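Local coordinates for putative trimethylamine methyltransferase (Rhizobium meliloti, PDB 4YYC), which probably acts as a methyltransferase of the trimethylamine methyltransferase family, at residues P42-I48 / M417-G423; H193-Y198 / D220-M224; I293-V297 / L314-F318; E405-I409 / I481-N486. All coordinates share one frame; numbering follows the deposited sequence. Where two conformers were deposited one is given.

In the fold
Contacts 1 and 4 both use helix 404-420: contact 4 lies on its first turns, contact 1 at its far end, with centres about 24 Å apart. Their segments alternate along the chain, in the order 42-48, 405-409, 417-423, 481-486, so this one helix ties the N-terminal and C-terminal regions together, and both contacts also touch the second subunit. Contacts 2 and 3 come in series between residues 48 and 405, about 27 Å apart by centres. They belong to the alternating strands and helices of the six-stranded sheet, as in a TIM-type barrel. Contacts 1 and 2, about 32 Å apart by centres, lie on opposite sides of the chain's centre, as do contacts 3 and 4.

Contact 1 of 4, residues P42-I48 / M417-G423; sequences PYIQRRI and MQKMAEG
Ala-421 is held by both its methyl and its carbonyl. Its CB presses on Ile-44 CG2 at 3.5 Å, closer than two such carbons usually come, and its O takes a nearly straight bond from Arg-47 N at 2.9 Å. Ile-44 divides its branches over the helix end: with CG2 anti to the backbone N and CG1 beside it (chi1 -68°), CG2 goes to Ala-421 while CG1 and CD1 run across Gln-418. Here CG1 rests 3.5 Å from Gln-418 CD, and CD1 lies 3.7 Å from Gln-418 CA. The amide of Gln-418 then reaches past the isoleucine, NE2 giving a 2.9 Å bond to Pro-42 O (171° at the hydrogen), with the acceptor in the amide plane. Ser-173 and His-175 bond to Gln-418 OE1, so both ends of the amide are engaged and its rotation is fixed. Farther along, Ile-48 CG2 packs 3.6 Å from Gly-423 CA, where the chain leaves helical geometry with a positive phi of 71°. Of the buried flanks, Arg-46 turns to Thr-135 and the carbonyls of Gly-132 and Ala-134, while Leu-338 and Tyr-51 of the second subunit pack on Met-420 and Ile-48.

The solvent side, with Pro-42, Arg-47 and Glu-422, is looser. Arg-47 brings CB within 3.5 Å of Glu-422 O, and the side chain of Glu-422 starts off away from segment 42-48. The whole is strand 44-45, an outer strand, within this chain, of a three-stranded mixed sheet, packed across the C-terminal end of helix 404-420 beside the dimer interface.

Contact 2 of 4, residues H193-Y198 / D220-M224; sequences HLDMVY and DTVAM
Met-224, a selenomethionine, reaches from helix 215-229 to Leu-194, Val-197 and Tyr-198 of helix 192-202. The segments 193-198 and 220-224 point broadly the same way, crossing at -37° with axes 10.4 Å apart; helix 215-229, followed by the short helix 231-236, lies between the parallel strands 208-209 and 240-245, a beta-alpha-beta unit consistent with the TIM-type barrel of this family. From CB the Met-224 chain runs out extended through CG, which bridges the gap without close partners on the other helix. SE is the first atom to touch, 4.0 Å from Val-197 CG1 and 4.1 Å from Leu-194 CD2, so that valine and selenomethionine meet tip to tip. A bend at the last torsion (chi3 77°) then lays CE against the helix backbone: it lies 3.7 Å from Leu-194 O and 3.8 Å from Tyr-198 N, the two atoms of one helical hydrogen bond. Phe-512 and Ile-513 of helix 503-518 also pack on Met-224. Val-197 CG2 takes a separate course, 3.8 Å from Thr-221 OG1, a hydroxyl held by Arg-217 O and Ser-211 N.

One polar bond closes the N-terminal end of this buried contact. Asp-220 OD1 forms a salt bridge with Arg-516, which probably offsets the carboxylate's charge. His-193 NE2 donates to the anti lone pair of Asp-220 OD2 at 2.7 Å, with imidazole and carboxylate only 7° from coplanar.

Contact 3 of 4, residues I293-V297 / L314-F318; sequences ILAEV and LFGTF
Phe-315 meets three side chains from residues 293-297 of helix 286-307: Val-297 lies over its face, while Leu-294 and Ile-293 come in obliquely. The pairing belongs to a beta-alpha-beta crossover, strand 269-277, helix 286-307, strand 313-322, consistent with the TIM-type barrel of the family. Helix and strand segments run at 144° to each other, their axes 9.1 Å apart.

The phenyl ring reaches the helix because its CG stands anti to the backbone N (chi1 -175°), turning the group from the strand toward the helix. Val-297 crosses it at about a right angle and sets CG1 over one face, a CH-pi contact 3.9 Å from the centroid of the Phe-315 ring and 27° off the normal, displaced toward the CG and CD2 side. Its second methyl slides past the ring to the strand backbone, Val-297 CG2 lying 3.7 Å from Gly-316 O. Leu-294 CD1 approaches Phe-315 CE2 at 3.8 Å, and Ile-293 CG2 approaches Phe-315 CE1, also at 3.8 Å. Ala-347 and Leu-350 of helix 334-350 also pack on the ring.

Ile-293 CG2 also meets Thr-317, at 3.4 Å from OG1, a hydroxyl lying in the plane of the Phe-315 ring at its edge. Thr-317 OG1 donates to Gly-316 O at 2.8 Å, from above the carbonyl plane and off its lone pairs.

Contact 4 of 4, residues E405-I409 / I481-N486; sequences EKFMI and IEQRAN
Asn-486 ND2 is gripped by two acceptors, Glu-405 OE2 across the contact and Leu-149 O in the connection between strands 145-147 and 153-155, while Arg-490 holds the other end of the amide at OD1. The bond to Glu-405 OE2 is 2.9 Å long with 161° at the hydrogen, and it uses the anti lone pair of the carboxylate oxygen. That oxygen lies close to the amide plane, though the carboxylate itself is turned 67° from it.

The extended Glu-405 chain lies against the backbone of the other helix, CG 3.5 Å from Glu-482 O. Glu-482 turns its own carboxylate elsewhere, to Arg-480 and to Arg-480 of the second subunit; Glu-405 OE1 and Glu-482 OE2 are 5.6 Å apart. Beside this polar pair Ala-485 CB nestles between Met-408 CB at 3.8 Å and Ile-409 CG1 at 4.0 Å, while Ile-409 CD1 meets Ile-481 CG2 at 4.1 Å.

The small Ala-485 is consistent with the segment axes coming within 8.4 Å, at 97°. Helix 404-420, leaving strand 401-403, thus lies across the start of helix 481-495, with helix 158-170 packed on its Phe-407 and the second subunit beside Ile-409 and Ile-481.

Contact 1 of 4, residues P42-I48 / M417-G423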
loop_
_atom_site.group_PDB
_atom_site.type_symbol
_atom_site.label_atom_id
_atom_site.label_comp_id
_atom_site.label_asym_id
_atom_site.label_seq_id
_atom_site.Cartn_x
_atom_site.Cartn_y
_atom_site.Cartn_z
ATOM N N PRO A 42 1.563 -20.867 -9.342
ATOM C CA PRO A 42 0.304 -20.706 -10.057
ATOM C C PRO A 42 -0.431 -19.465 -9.592
ATOM O O PRO A 42 -0.000 -18.779 -8.652
ATOM C CB PRO A 42 -0.476 -21.952 -9.674
ATOM C CG PRO A 42 0.022 -22.245 -8.346
ATOM C CD PRO A 42 1.481 -21.891 -8.309
ATOM N N TYR A 43 -1.495 -19.139 -10.297
ATOM C CA TYR A 43 -2.327 -17.995 -9.979
ATOM C C TYR A 43 -2.686 -17.949 -8.495
ATOM O O TYR A 43 -2.856 -18.972 -7.855
ATOM C CB TYR A 43 -3.584 -17.957 -10.856
ATOM C CG TYR A 43 -4.574 -19.040 -10.623
ATOM C CD1 TYR A 43 -4.461 -20.266 -11.265
ATOM C CD2 TYR A 43 -5.625 -18.879 -9.718
ATOM C CE1 TYR A 43 -5.374 -21.262 -11.035
ATOM C CE2 TYR A 43 -6.533 -19.884 -9.481
ATOM C CZ TYR A 43 -6.400 -21.066 -10.146
ATOM O OH TYR A 43 -7.302 -22.093 -9.926
ATOM N N ILE A 44 -2.816 -16.737 -7.991
ATOM C CA ILE A 44 -3.203 -16.525 -6.599
ATOM C C ILE A 44 -4.666 -16.937 -6.373
ATOM O O ILE A 44 -5.545 -16.561 -7.149
ATOM C CB ILE A 44 -3.074 -15.023 -6.232
ATOM C CG1 ILE A 44 -1.585 -14.615 -6.219
ATOM C CG2 ILE A 44 -3.751 -14.747 -4.922
ATOM C CD1 ILE A 44 -1.385 -13.148 -6.297
ATOM N N GLN A 45 -4.904 -17.672 -5.282
ATOM C CA GLN A 45 -6.258 -17.912 -4.799
ATOM C C GLN A 45 -6.355 -17.156 -3.484
ATOM O O GLN A 45 -5.784 -17.588 -2.483
ATOM C CB GLN A 45 -6.532 -19.396 -4.571
ATOM C CG GLN A 45 -6.558 -20.136 -5.867
ATOM C CD GLN A 45 -6.823 -21.607 -5.702
ATOM O OE1 GLN A 45 -7.707 -22.019 -4.926
ATOM N NE2 GLN A 45 -6.101 -22.421 -6.457
ATOM N N ARG A 46 -7.067 -16.033 -3.482
ATOM C CA ARG A 46 -7.153 -15.192 -2.285
ATOM C C ARG A 46 -7.933 -15.825 -1.169
ATOM O O ARG A 46 -9.037 -16.322 -1.409
ATOM C CB ARG A 46 -7.784 -13.815 -2.613
ATOM C CG ARG A 46 -6.842 -12.855 -3.320
ATOM C CD ARG A 46 -7.557 -11.598 -3.778
ATOM N NE ARG A 46 -8.243 -11.827 -5.062
ATOM C CZ ARG A 46 -9.556 -11.992 -5.249
ATOM N NH1 ARG A 46 -9.980 -12.207 -6.470
ATOM N NH2 ARG A 46 -10.441 -11.942 -4.254
ATOM N N ARG A 47 -7.329 -15.858 0.025
ATOM C CA ARG A 47 -7.990 -16.335 1.244
ATOM C C ARG A 47 -8.409 -15.141 2.081
ATOM O O ARG A 47 -9.169 -15.286 3.035
ATOM C CB ARG A 47 -7.065 -17.236 2.062
ATOM C CG ARG A 47 -6.444 -18.406 1.316
ATOM C CD ARG A 47 -7.474 -19.270 0.640
ATOM N NE ARG A 47 -6.852 -20.461 0.076
ATOM C CZ ARG A 47 -7.317 -21.109 -0.983
ATOM N NH1 ARG A 47 -6.681 -22.176 -1.427
ATOM N NH2 ARG A 47 -8.412 -20.681 -1.593
ATOM N N ILE A 48 -7.903 -13.968 1.738
ATOM C CA ILE A 48 -8.208 -12.728 2.400
ATOM C C ILE A 48 -9.461 -12.112 1.771
ATOM O O ILE A 48 -9.868 -12.497 0.659
ATOM C CB ILE A 48 -7.016 -11.729 2.343
ATOM C CG1 ILE A 48 -6.591 -11.449 0.909
ATOM C CG2 ILE A 48 -5.827 -12.306 3.098
ATOM C CD1 ILE A 48 -5.543 -10.331 0.853
HETATM N N MSE A 417 2.764 -9.904 -2.621
HETATM C CA MSE A 417 1.310 -9.905 -2.724
HETATM C C MSE A 417 0.756 -11.326 -2.789
HETATM O O MSE A 417 -0.247 -11.653 -2.159
HETATM C CB MSE A 417 0.798 -9.149 -3.955
HETATM C CG MSE A 417 1.213 -7.687 -4.008
HETATM SE SE MSE A 417 0.571 -6.579 -2.508
HETATM C CE MSE A 417 2.047 -5.229 -2.377
ATOM N N GLN A 418 1.448 -12.218 -3.496
ATOM C CA GLN A 418 1.055 -13.611 -3.579
ATOM C C GLN A 418 1.057 -14.255 -2.191
ATOM O O GLN A 418 0.128 -14.983 -1.841
ATOM C CB GLN A 418 2.015 -14.352 -4.539
ATOM C CG GLN A 418 1.743 -15.823 -4.666
ATOM C CD GLN A 418 1.468 -16.334 -6.062
ATOM O OE1 GLN A 418 2.006 -15.815 -7.049
ATOM N NE2 GLN A 418 0.725 -17.426 -6.144
ATOM N N LYS A 419 2.077 -13.969 -1.417
ATOM C CA LYS A 419 2.148 -14.538 -0.065
ATOM C C LYS A 419 1.084 -13.914 0.853
ATOM O O LYS A 419 0.423 -14.639 1.612
ATOM C CB LYS A 419 3.559 -14.353 0.482
ATOM C CG LYS A 419 3.756 -14.854 1.899
ATOM C CD LYS A 419 3.542 -16.386 1.984
ATOM C CE LYS A 419 3.759 -16.877 3.414
ATOM N NZ LYS A 419 5.118 -16.477 3.891
HETATM N N MSE A 420 0.906 -12.591 0.781
HETATM C CA MSE A 420 -0.109 -11.869 1.576
HETATM C C MSE A 420 -1.475 -12.455 1.379
HETATM O O MSE A 420 -2.273 -12.598 2.313
HETATM C CB MSE A 420 -0.121 -10.382 1.177
HETATM C CG MSE A 420 -1.187 -9.519 1.856
HETATM SE SE MSE A 420 -0.459 -9.133 3.643
HETATM C CE MSE A 420 0.844 -7.883 2.849
ATOM N N ALA A 421 -1.790 -12.776 0.135
ATOM C CA ALA A 421 -3.113 -13.282 -0.247
ATOM C C ALA A 421 -3.494 -14.561 0.441
ATOM O O ALA A 421 -4.686 -14.854 0.512
ATOM C CB ALA A 421 -3.139 -13.485 -1.746
ATOM N N GLU A 422 -2.519 -15.307 0.954
ATOM C CA GLU A 422 -2.801 -16.572 1.680
ATOM C C GLU A 422 -3.394 -16.303 3.046
ATOM O O GLU A 422 -3.951 -17.219 3.662
ATOM C CB GLU A 422 -1.549 -17.409 1.855
ATOM C CG GLU A 422 -0.875 -17.832 0.563
ATOM C CD GLU A 422 0.415 -18.608 0.831
ATOM O OE1 GLU A 422 0.782 -18.804 2.009
ATOM O OE2 GLU A 422 1.076 -19.011 -0.139
ATOM N N GLY A 423 -3.244 -15.084 3.547
ATOM C CA GLY A 423 -3.833 -14.697 4.845
ATOM C C GLY A 423 -3.125 -15.370 6.013
ATOM O O GLY A 423 -1.959 -15.775 5.903
#

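Contact 2 of 4, residues H193-Y198 / D220-M224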
loop_
_atom_site.group_PDB
_atom_site.type_symbol
_atom_site.label_atom_id
_atom_site.label_comp_id
_atom_site.label_asym_id
_atom_site.label_seq_id
_atom_site.Cartn_x
_atom_site.Cartn_y
_atom_site.Cartn_z
ATOM N N HIS A 193 2.690 -7.747 -35.143
ATOM C CA HIS A 193 1.805 -8.582 -34.348
ATOM C C HIS A 193 2.128 -10.071 -34.432
ATOM O O HIS A 193 1.973 -10.832 -33.452
ATOM C CB HIS A 193 0.341 -8.382 -34.720
ATOM C CG HIS A 193 -0.029 -8.875 -36.098
ATOM N ND1 HIS A 193 0.349 -8.242 -37.258
ATOM C CD2 HIS A 193 -0.752 -9.949 -36.483
ATOM C CE1 HIS A 193 -0.147 -8.879 -38.298
ATOM N NE2 HIS A 193 -0.831 -9.913 -37.851
ATOM N N LEU A 194 2.593 -10.500 -35.600
ATOM C CA LEU A 194 2.895 -11.907 -35.810
ATOM C C LEU A 194 4.087 -12.332 -34.944
ATOM O O LEU A 194 4.062 -13.368 -34.286
ATOM C CB LEU A 194 3.249 -12.139 -37.286
ATOM C CG LEU A 194 2.082 -11.863 -38.232
ATOM C CD1 LEU A 194 2.600 -11.653 -39.629
ATOM C CD2 LEU A 194 1.013 -12.938 -38.155
ATOM N N ASP A 195 5.108 -11.503 -34.953
ATOM C CA ASP A 195 6.309 -11.732 -34.108
ATOM C C ASP A 195 6.037 -11.612 -32.618
ATOM O O ASP A 195 6.667 -12.325 -31.817
ATOM C CB ASP A 195 7.430 -10.794 -34.547
ATOM C CG ASP A 195 7.872 -11.081 -35.945
ATOM O OD1 ASP A 195 8.525 -12.138 -36.199
ATOM O OD2 ASP A 195 7.512 -10.306 -36.844
HETATM N N MSE A 196 5.129 -10.706 -32.274
HETATM C CA MSE A 196 4.762 -10.464 -30.863
HETATM C C MSE A 196 4.072 -11.730 -30.377
HETATM O O MSE A 196 4.459 -12.279 -29.349
HETATM C CB MSE A 196 3.920 -9.219 -30.780
HETATM C CG MSE A 196 4.759 -7.969 -31.026
HETATM SE SE MSE A 196 3.616 -6.445 -31.603
HETATM C CE MSE A 196 3.054 -6.012 -29.844
ATOM N N VAL A 197 3.030 -12.202 -31.075
ATOM C CA VAL A 197 2.366 -13.434 -30.621
ATOM C C VAL A 197 3.357 -14.618 -30.599
ATOM O O VAL A 197 3.421 -15.403 -29.642
ATOM C CB VAL A 197 1.115 -13.764 -31.463
ATOM C CG1 VAL A 197 0.573 -15.152 -31.134
ATOM C CG2 VAL A 197 0.060 -12.666 -31.282
ATOM N N TYR A 198 4.141 -14.754 -31.652
ATOM C CA TYR A 198 5.120 -15.832 -31.720
ATOM C C TYR A 198 6.045 -15.813 -30.511
ATOM O O TYR A 198 6.383 -16.871 -29.956
ATOM C CB TYR A 198 5.953 -15.748 -32.986
ATOM C CG TYR A 198 6.996 -16.862 -33.077
ATOM C CD1 TYR A 198 6.629 -18.156 -33.463
ATOM C CD2 TYR A 198 8.306 -16.640 -32.750
ATOM C CE1 TYR A 198 7.580 -19.180 -33.574
ATOM C CE2 TYR A 198 9.262 -17.644 -32.819
ATOM C CZ TYR A 198 8.899 -18.922 -33.222
ATOM O OH TYR A 198 9.885 -19.890 -33.272
ATOM N N ASP A 220 -5.452 -13.200 -37.256
ATOM C CA ASP A 220 -4.150 -13.880 -37.263
ATOM C C ASP A 220 -3.813 -14.511 -35.900
ATOM O O ASP A 220 -3.261 -15.615 -35.846
ATOM C CB ASP A 220 -3.011 -12.941 -37.650
ATOM C CG ASP A 220 -3.019 -12.537 -39.123
ATOM O OD1 ASP A 220 -3.660 -13.180 -39.991
ATOM O OD2 ASP A 220 -2.319 -11.548 -39.471
ATOM N N THR A 221 -4.135 -13.817 -34.803
ATOM C CA THR A 221 -3.890 -14.357 -33.484
ATOM C C THR A 221 -4.664 -15.649 -33.285
ATOM O O THR A 221 -4.123 -16.634 -32.805
ATOM C CB THR A 221 -4.280 -13.348 -32.389
ATOM O OG1 THR A 221 -3.516 -12.127 -32.539
ATOM C CG2 THR A 221 -4.070 -13.902 -30.982
ATOM N N VAL A 222 -5.933 -15.641 -33.672
ATOM C CA VAL A 222 -6.769 -16.845 -33.563
ATOM C C VAL A 222 -6.170 -17.964 -34.407
ATOM O O VAL A 222 -6.126 -19.109 -33.976
ATOM C CB VAL A 222 -8.253 -16.542 -33.909
ATOM C CG1 VAL A 222 -9.076 -17.827 -33.988
ATOM C CG2 VAL A 222 -8.848 -15.594 -32.888
ATOM N N ALA A 223 -5.724 -17.670 -35.607
ATOM C CA ALA A 223 -5.153 -18.693 -36.471
ATOM C C ALA A 223 -3.885 -19.312 -35.859
ATOM O O ALA A 223 -3.701 -20.539 -35.913
ATOM C CB ALA A 223 -4.880 -18.114 -37.875
HETATM N N MSE A 224 -3.035 -18.475 -35.274
HETATM C CA MSE A 224 -1.852 -18.949 -34.599
HETATM C C MSE A 224 -2.228 -19.792 -33.416
HETATM O O MSE A 224 -1.611 -20.802 -33.180
HETATM C CB MSE A 224 -1.002 -17.762 -34.200
HETATM C CG MSE A 224 -0.338 -17.237 -35.464
HETATM SE SE MSE A 224 0.748 -15.636 -35.137
HETATM C CE MSE A 224 2.208 -16.622 -34.348
#

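Contact 3 of 4, residues I293-V297 / L314-F318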
loop_
_atom_site.group_PDB
_atom_site.type_symbol
_atom_site.label_atom_id
_atom_site.label_comp_id
_atom_site.label_asym_id
_atom_site.label_seq_id
_atom_site.Cartn_x
_atom_site.Cartn_y
_atom_site.Cartn_z
ATOM N N ILE A 293 -17.782 4.827 -15.802
ATOM C CA ILE A 293 -17.169 3.524 -15.968
ATOM C C ILE A 293 -18.197 2.407 -16.103
ATOM O O ILE A 293 -18.128 1.577 -17.018
ATOM C CB ILE A 293 -16.198 3.204 -14.807
ATOM C CG1 ILE A 293 -14.929 4.039 -14.970
ATOM C CG2 ILE A 293 -15.858 1.722 -14.789
ATOM C CD1 ILE A 293 -14.093 4.055 -13.687
ATOM N N LEU A 294 -19.165 2.394 -15.197
ATOM C CA LEU A 294 -20.143 1.325 -15.186
ATOM C C LEU A 294 -20.982 1.371 -16.467
ATOM O O LEU A 294 -21.278 0.320 -17.052
ATOM C CB LEU A 294 -21.014 1.381 -13.916
ATOM C CG LEU A 294 -22.110 0.324 -13.814
ATOM C CD1 LEU A 294 -21.524 -1.084 -13.887
ATOM C CD2 LEU A 294 -22.879 0.540 -12.504
ATOM N N ALA A 295 -21.349 2.572 -16.922
ATOM C CA ALA A 295 -22.112 2.707 -18.193
ATOM C C ALA A 295 -21.319 2.170 -19.379
ATOM O O ALA A 295 -21.831 1.378 -20.169
ATOM C CB ALA A 295 -22.495 4.174 -18.409
ATOM N N GLU A 296 -20.044 2.540 -19.480
ATOM C CA GLU A 296 -19.184 2.100 -20.590
ATOM C C GLU A 296 -19.016 0.578 -20.556
ATOM O O GLU A 296 -19.140 -0.071 -21.582
ATOM C CB GLU A 296 -17.831 2.792 -20.552
ATOM C CG GLU A 296 -17.919 4.263 -20.810
ATOM C CD GLU A 296 -16.596 4.981 -20.801
ATOM O OE1 GLU A 296 -15.507 4.340 -20.731
ATOM O OE2 GLU A 296 -16.607 6.236 -20.863
ATOM N N VAL A 297 -18.759 0.015 -19.374
ATOM C CA VAL A 297 -18.598 -1.428 -19.281
ATOM C C VAL A 297 -19.874 -2.177 -19.572
ATOM O O VAL A 297 -19.853 -3.181 -20.288
ATOM C CB VAL A 297 -17.965 -1.858 -17.917
ATOM C CG1 VAL A 297 -18.072 -3.379 -17.758
ATOM C CG2 VAL A 297 -16.548 -1.335 -17.785
ATOM N N LEU A 314 -14.472 -9.418 -19.381
ATOM C CA LEU A 314 -14.107 -8.829 -18.109
ATOM C C LEU A 314 -14.558 -7.372 -18.014
ATOM O O LEU A 314 -14.552 -6.645 -19.020
ATOM C CB LEU A 314 -12.580 -8.861 -17.882
ATOM C CG LEU A 314 -11.939 -10.222 -17.673
ATOM C CD1 LEU A 314 -11.802 -10.996 -18.959
ATOM C CD2 LEU A 314 -10.614 -10.050 -16.950
ATOM N N PHE A 315 -14.889 -6.949 -16.793
ATOM C CA PHE A 315 -15.073 -5.558 -16.428
ATOM C C PHE A 315 -13.664 -5.007 -16.145
ATOM O O PHE A 315 -13.046 -5.360 -15.124
ATOM C CB PHE A 315 -15.954 -5.546 -15.155
ATOM C CG PHE A 315 -16.386 -4.197 -14.626
ATOM C CD1 PHE A 315 -15.506 -3.172 -14.407
ATOM C CD2 PHE A 315 -17.692 -3.998 -14.245
ATOM C CE1 PHE A 315 -15.923 -1.985 -13.874
ATOM C CE2 PHE A 315 -18.124 -2.828 -13.662
ATOM C CZ PHE A 315 -17.240 -1.804 -13.492
ATOM N N GLY A 316 -13.185 -4.144 -17.030
ATOM C CA GLY A 316 -11.862 -3.514 -16.886
ATOM C C GLY A 316 -12.004 -2.083 -16.479
ATOM O O GLY A 316 -13.082 -1.496 -16.587
ATOM N N THR A 317 -10.946 -1.511 -15.947
ATOM C CA THR A 317 -10.893 -0.099 -15.662
ATOM C C THR A 317 -9.380 0.272 -15.738
ATOM O O THR A 317 -8.593 -0.313 -15.013
ATOM C CB THR A 317 -11.459 0.190 -14.250
ATOM O OG1 THR A 317 -12.896 0.057 -14.248
ATOM C CG2 THR A 317 -11.139 1.575 -13.779
ATOM N N PHE A 318 -9.038 1.296 -16.517
ATOM C CA PHE A 318 -7.791 2.017 -16.327
ATOM C C PHE A 318 -8.220 3.380 -15.813
ATOM O O PHE A 318 -8.950 4.099 -16.532
ATOM C CB PHE A 318 -6.989 2.165 -17.600
ATOM C CG PHE A 318 -5.783 3.000 -17.414
ATOM C CD1 PHE A 318 -4.613 2.437 -16.994
ATOM C CD2 PHE A 318 -5.845 4.385 -17.596
ATOM C CE1 PHE A 318 -3.491 3.231 -16.769
ATOM C CE2 PHE A 318 -4.716 5.171 -17.393
ATOM C CZ PHE A 318 -3.553 4.582 -16.969
#

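Contact 4 of 4, residues E405-I409 / I481-N486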
loop_
_atom_site.group_PDB
_atom_site.type_symbol
_atom_site.label_atom_id
_atom_site.label_comp_id
_atom_site.label_asym_id
_atom_site.label_seq_id
_atom_site.Cartn_x
_atom_site.Cartn_y
_atom_site.Cartn_z
ATOM N N GLU A 405 14.643 -2.440 -15.025
ATOM C CA GLU A 405 14.909 -2.371 -13.597
ATOM C C GLU A 405 13.583 -2.329 -12.827
ATOM O O GLU A 405 13.415 -3.015 -11.794
ATOM C CB GLU A 405 15.794 -1.155 -13.234
ATOM C CG GLU A 405 17.239 -1.375 -13.682
ATOM C CD GLU A 405 18.095 -0.133 -13.583
ATOM O OE1 GLU A 405 17.597 0.910 -13.160
ATOM O OE2 GLU A 405 19.306 -0.189 -13.969
ATOM N N LYS A 406 12.672 -1.485 -13.299
ATOM C CA LYS A 406 11.375 -1.393 -12.662
ATOM C C LYS A 406 10.630 -2.738 -12.686
ATOM O O LYS A 406 9.998 -3.118 -11.704
ATOM C CB LYS A 406 10.557 -0.320 -13.325
ATOM C CG LYS A 406 9.119 -0.168 -12.871
ATOM C CD LYS A 406 9.023 0.398 -11.535
ATOM C CE LYS A 406 7.680 1.126 -11.156
ATOM N NZ LYS A 406 6.458 0.427 -11.720
ATOM N N PHE A 407 10.712 -3.462 -13.788
ATOM C CA PHE A 407 10.088 -4.763 -13.855
ATOM C C PHE A 407 10.580 -5.670 -12.730
ATOM O O PHE A 407 9.801 -6.347 -12.075
ATOM C CB PHE A 407 10.382 -5.413 -15.223
ATOM C CG PHE A 407 9.723 -6.738 -15.391
ATOM C CD1 PHE A 407 10.305 -7.915 -14.868
ATOM C CD2 PHE A 407 8.515 -6.828 -16.071
ATOM C CE1 PHE A 407 9.671 -9.141 -15.020
ATOM C CE2 PHE A 407 7.908 -8.088 -16.250
ATOM C CZ PHE A 407 8.470 -9.211 -15.706
HETATM N N MSE A 408 11.894 -5.679 -12.501
HETATM C CA MSE A 408 12.467 -6.558 -11.455
HETATM C C MSE A 408 12.017 -6.169 -10.069
HETATM O O MSE A 408 11.709 -7.026 -9.231
HETATM C CB MSE A 408 13.992 -6.571 -11.556
HETATM C CG MSE A 408 14.526 -7.077 -12.900
HETATM SE SE MSE A 408 13.958 -8.905 -13.287
HETATM C CE MSE A 408 14.822 -9.747 -11.755
ATOM N N ILE A 409 11.953 -4.871 -9.813
ATOM C CA ILE A 409 11.523 -4.382 -8.485
ATOM C C ILE A 409 10.042 -4.721 -8.270
ATOM O O ILE A 409 9.634 -5.240 -7.215
ATOM C CB ILE A 409 11.728 -2.854 -8.361
ATOM C CG1 ILE A 409 13.222 -2.513 -8.423
ATOM C CG2 ILE A 409 11.041 -2.290 -7.086
ATOM C CD1 ILE A 409 13.484 -1.030 -8.663
ATOM N N ILE A 481 18.472 0.018 -4.921
ATOM C CA ILE A 481 17.823 -1.220 -5.318
ATOM C C ILE A 481 17.815 -1.412 -6.839
ATOM O O ILE A 481 17.953 -2.544 -7.287
ATOM C CB ILE A 481 16.420 -1.353 -4.704
ATOM C CG1 ILE A 481 15.858 -2.766 -4.973
ATOM C CG2 ILE A 481 15.465 -0.250 -5.209
ATOM C CD1 ILE A 481 14.594 -3.071 -4.184
ATOM N N GLU A 482 17.699 -0.339 -7.592
ATOM C CA GLU A 482 17.627 -0.498 -9.052
ATOM C C GLU A 482 18.938 -1.008 -9.628
ATOM O O GLU A 482 18.923 -1.667 -10.669
ATOM C CB GLU A 482 17.112 0.741 -9.745
ATOM C CG GLU A 482 18.035 1.928 -9.678
ATOM C CD GLU A 482 17.694 2.842 -8.499
ATOM O OE1 GLU A 482 17.230 2.319 -7.473
ATOM O OE2 GLU A 482 17.947 4.060 -8.590
ATOM N N GLN A 483 20.064 -0.756 -8.955
ATOM C CA GLN A 483 21.354 -1.297 -9.377
ATOM C C GLN A 483 21.369 -2.811 -9.163
ATOM O O GLN A 483 21.848 -3.564 -10.032
ATOM C CB GLN A 483 22.520 -0.617 -8.638
ATOM C CG GLN A 483 22.705 0.869 -8.938
ATOM C CD GLN A 483 23.709 1.501 -7.993
ATOM O OE1 GLN A 483 23.361 2.109 -6.990
ATOM N NE2 GLN A 483 24.981 1.321 -8.306
ATOM N N ARG A 484 20.880 -3.260 -8.002
ATOM C CA ARG A 484 20.764 -4.688 -7.768
ATOM C C ARG A 484 19.745 -5.341 -8.751
ATOM O O ARG A 484 19.937 -6.484 -9.186
ATOM C CB ARG A 484 20.463 -4.999 -6.296
ATOM C CG ARG A 484 21.538 -4.537 -5.307
ATOM C CD ARG A 484 21.296 -5.076 -3.893
ATOM N NE ARG A 484 20.077 -4.497 -3.323
ATOM C CZ ARG A 484 19.897 -3.260 -2.892
ATOM N NH1 ARG A 484 20.895 -2.382 -2.822
ATOM N NH2 ARG A 484 18.697 -2.903 -2.512
ATOM N N ALA A 485 18.686 -4.611 -9.054
ATOM C CA ALA A 485 17.683 -5.083 -10.056
ATOM C C ALA A 485 18.285 -5.259 -11.425
ATOM O O ALA A 485 17.995 -6.243 -12.117
ATOM C CB ALA A 485 16.520 -4.142 -10.109
ATOM N N ASN A 486 19.126 -4.316 -11.818
ATOM C CA ASN A 486 19.865 -4.408 -13.083
ATOM C C ASN A 486 20.689 -5.714 -13.142
ATOM O O ASN A 486 20.601 -6.513 -14.119
ATOM C CB ASN A 486 20.760 -3.189 -13.234
ATOM C CG ASN A 486 21.380 -3.088 -14.612
ATOM O OD1 ASN A 486 22.259 -3.884 -14.962
ATOM N ND2 ASN A 486 20.965 -2.104 -15.366
#